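Local atomic coordinates of 2,3-dihydroxybenzoate-AMP ligase (Bacillus subtilis, PDB entry 1MDB), a protein that belongs to the ANL superfamily of AMP-binding enzymes and holds adenosine monophosphate and 2,3-dihydroxy-benzoic acid in adjoining pockets. Residues A[353-358]-A[420-425]. Sequence-based numbering, arbitrary orientation.
With AMP (adenosine monophosphate), chain D.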
loop_
_atom_site.group_PDB
_atom_site.type_symbol
_atom_site.label_atom_id
_atom_site.label_comp_id
_atom_site.label_asym_id
_atom_site.label_seq_id
_atom_site.Cartn_x
_atom_site.Cartn_y
_atom_site.Cartn_z
ATOM N N GLN A 353 -14.518 -5.583 5.526
ATOM C CA GLN A 353 -13.275 -4.891 5.232
ATOM C C GLN A 353 -13.342 -3.456 5.777
ATOM O O GLN A 353 -12.787 -2.532 5.184
ATOM C CB GLN A 353 -13.022 -4.875 3.714
ATOM C CG GLN A 353 -12.497 -6.191 3.115
ATOM C CD GLN A 353 -13.400 -7.393 3.368
ATOM O OE1 GLN A 353 -13.231 -8.124 4.346
ATOM N NE2 GLN A 353 -14.363 -7.599 2.488
ATOM N N GLY A 354 -14.043 -3.284 6.900
ATOM C CA GLY A 354 -14.166 -1.979 7.547
ATOM C C GLY A 354 -15.152 -0.968 6.983
ATOM O O GLY A 354 -15.951 -1.288 6.111
ATOM N N LYS A 355 -15.103 0.258 7.507
ATOM C CA LYS A 355 -15.966 1.351 7.053
ATOM C C LYS A 355 -15.104 2.606 6.942
ATOM O O LYS A 355 -14.099 2.728 7.632
ATOM C CB LYS A 355 -17.121 1.586 8.044
ATOM C CG LYS A 355 -16.695 2.025 9.440
ATOM C CD LYS A 355 -17.899 2.230 10.367
ATOM C CE LYS A 355 -17.448 2.607 11.785
ATOM N NZ LYS A 355 -18.557 2.620 12.794
ATOM N N PRO A 356 -15.478 3.556 6.068
ATOM C CA PRO A 356 -14.678 4.780 5.919
ATOM C C PRO A 356 -14.151 5.337 7.237
ATOM O O PRO A 356 -14.871 5.374 8.236
ATOM C CB PRO A 356 -15.636 5.728 5.218
ATOM C CG PRO A 356 -16.382 4.794 4.309
ATOM C CD PRO A 356 -16.667 3.598 5.197
ATOM N N MET A 357 -12.894 5.772 7.235
ATOM C CA MET A 357 -12.286 6.314 8.447
ATOM C C MET A 357 -12.698 7.755 8.735
ATOM O O MET A 357 -12.603 8.210 9.874
ATOM C CB MET A 357 -10.754 6.228 8.372
ATOM C CG MET A 357 -10.075 7.268 7.491
ATOM S SD MET A 357 -8.253 7.200 7.680
ATOM C CE MET A 357 -7.671 7.802 6.050
ATOM N N SER A 358 -13.159 8.466 7.713
ATOM C CA SER A 358 -13.570 9.858 7.877
ATOM C C SER A 358 -15.079 10.038 7.827
ATOM O O SER A 358 -15.764 9.365 7.061
ATOM C CB SER A 358 -12.947 10.728 6.788
ATOM O OG SER A 358 -13.496 12.035 6.811
ATOM N N ASP A 420 -24.361 -1.002 9.106
ATOM C CA ASP A 420 -23.624 0.019 9.831
ATOM C C ASP A 420 -22.656 0.772 8.933
ATOM O O ASP A 420 -21.818 1.540 9.408
ATOM C CB ASP A 420 -22.882 -0.607 11.010
ATOM C CG ASP A 420 -23.828 -1.105 12.086
ATOM O OD1 ASP A 420 -24.610 -0.278 12.607
ATOM O OD2 ASP A 420 -23.797 -2.315 12.405
ATOM N N GLY A 421 -22.775 0.552 7.627
ATOM C CA GLY A 421 -21.908 1.241 6.690
ATOM C C GLY A 421 -20.596 0.548 6.382
ATOM O O GLY A 421 -19.706 1.152 5.789
ATOM N N TYR A 422 -20.461 -0.711 6.786
ATOM C CA TYR A 422 -19.237 -1.454 6.512
ATOM C C TYR A 422 -19.220 -1.941 5.070
ATOM O O TYR A 422 -20.267 -2.071 4.436
ATOM C CB TYR A 422 -19.085 -2.643 7.469
ATOM C CG TYR A 422 -18.640 -2.229 8.852
ATOM C CD1 TYR A 422 -19.484 -1.492 9.688
ATOM C CD2 TYR A 422 -17.348 -2.511 9.303
ATOM C CE1 TYR A 422 -19.049 -1.044 10.932
ATOM C CE2 TYR A 422 -16.906 -2.067 10.544
ATOM C CZ TYR A 422 -17.760 -1.332 11.353
ATOM O OH TYR A 422 -17.325 -0.882 12.576
ATOM N N ILE A 423 -18.020 -2.197 4.560
ATOM C CA ILE A 423 -17.849 -2.653 3.192
ATOM C C ILE A 423 -17.388 -4.103 3.151
ATOM O O ILE A 423 -16.433 -4.496 3.828
ATOM C CB ILE A 423 -16.818 -1.776 2.449
ATOM C CG1 ILE A 423 -17.299 -0.323 2.427
ATOM C CG2 ILE A 423 -16.603 -2.293 1.028
ATOM C CD1 ILE A 423 -16.325 0.650 1.790
ATOM N N VAL A 424 -18.102 -4.899 2.371
ATOM C CA VAL A 424 -17.770 -6.295 2.189
ATOM C C VAL A 424 -17.367 -6.375 0.724
ATOM O O VAL A 424 -18.215 -6.376 -0.165
ATOM C CB VAL A 424 -18.974 -7.202 2.453
ATOM C CG1 VAL A 424 -18.574 -8.660 2.244
ATOM C CG2 VAL A 424 -19.474 -6.992 3.879
ATOM N N VAL A 425 -16.059 -6.403 0.488
ATOM C CA VAL A 425 -15.507 -6.456 -0.857
ATOM C C VAL A 425 -15.625 -7.842 -1.478
ATOM O O VAL A 425 -15.375 -8.854 -0.819
ATOM C CB VAL A 425 -14.013 -6.034 -0.844
ATOM C CG1 VAL A 425 -13.435 -6.047 -2.266
ATOM C CG2 VAL A 425 -13.880 -4.647 -0.239
HETATM P P AMP D . -3.270 0.440 -3.537
HETATM O O1P AMP D . -3.247 1.890 -3.944
HETATM O O2P AMP D . -2.121 -0.364 -4.047
HETATM O O3P AMP D . -3.460 0.271 -2.052
HETATM O "O5'" AMP D . -4.548 -0.292 -4.289
HETATM C "C5'" AMP D . -5.925 -0.104 -3.852
HETATM C "C4'" AMP D . -6.795 -1.248 -4.390
HETATM O "O4'" AMP D . -6.307 -2.415 -3.757
HETATM C "C3'" AMP D . -8.242 -1.203 -3.995
HETATM O "O3'" AMP D . -9.011 -0.383 -4.871
HETATM C "C2'" AMP D . -8.633 -2.675 -4.015
HETATM O "O2'" AMP D . -9.023 -3.103 -5.338
HETATM C "C1'" AMP D . -7.368 -3.327 -3.516
HETATM N N9 AMP D . -7.597 -3.627 -1.869
HETATM C C8 AMP D . -6.869 -3.043 -0.889
HETATM N N7 AMP D . -7.226 -3.482 0.315
HETATM C C5 AMP D . -8.191 -4.349 0.065
HETATM C C6 AMP D . -8.880 -5.091 1.018
HETATM N N6 AMP D . -8.625 -5.011 2.323
HETATM N N1 AMP D . -9.849 -5.938 0.533
HETATM C C2 AMP D . -10.135 -6.056 -0.795
HETATM N N3 AMP D . -9.463 -5.341 -1.708
HETATM C C4 AMP D . -8.474 -4.472 -1.295
#
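The edges of two sheets of this AMP-binding fold come together beside the adenine pocket, where Q353 and G354, just before strand 355-356, pair with I423 through two backbone hydrogen bonds. Q353 N donates to I423 O at 2.8 Å, and I423 N returns a bond to G354 O at 2.7 Å; both are nearly straight. The same G354 carbonyl receives a CA-H...O contact from Y422, and the positive phi of G354 (79°) is one that favours glycine. Next along, K355 lies across the Y422 ring: its CB sits 4.1 Å from the ring centroid, almost on the normal, a CH-pi contact over one face. CG lies between backbone N and carbonyl carbon (chi1 63°) and the chain is extended beyond it, carrying the lysine on over the ring, CD 3.5 Å from Y422 CE1. The phenol is fixed by a hydrogen bond from OH to D344. Toward the nucleotide, V425 CG1 stands 3.6 Å from AMP C2 and Q353 CG 3.7 Å from AMP N1, so both segments line the adenine. Strand 355-356 ends the large mixed sheet, pairing with 337-339, while 423-428 edges the antiparallel sheet, with I423 and V425 packed on V415 of strand 409-417.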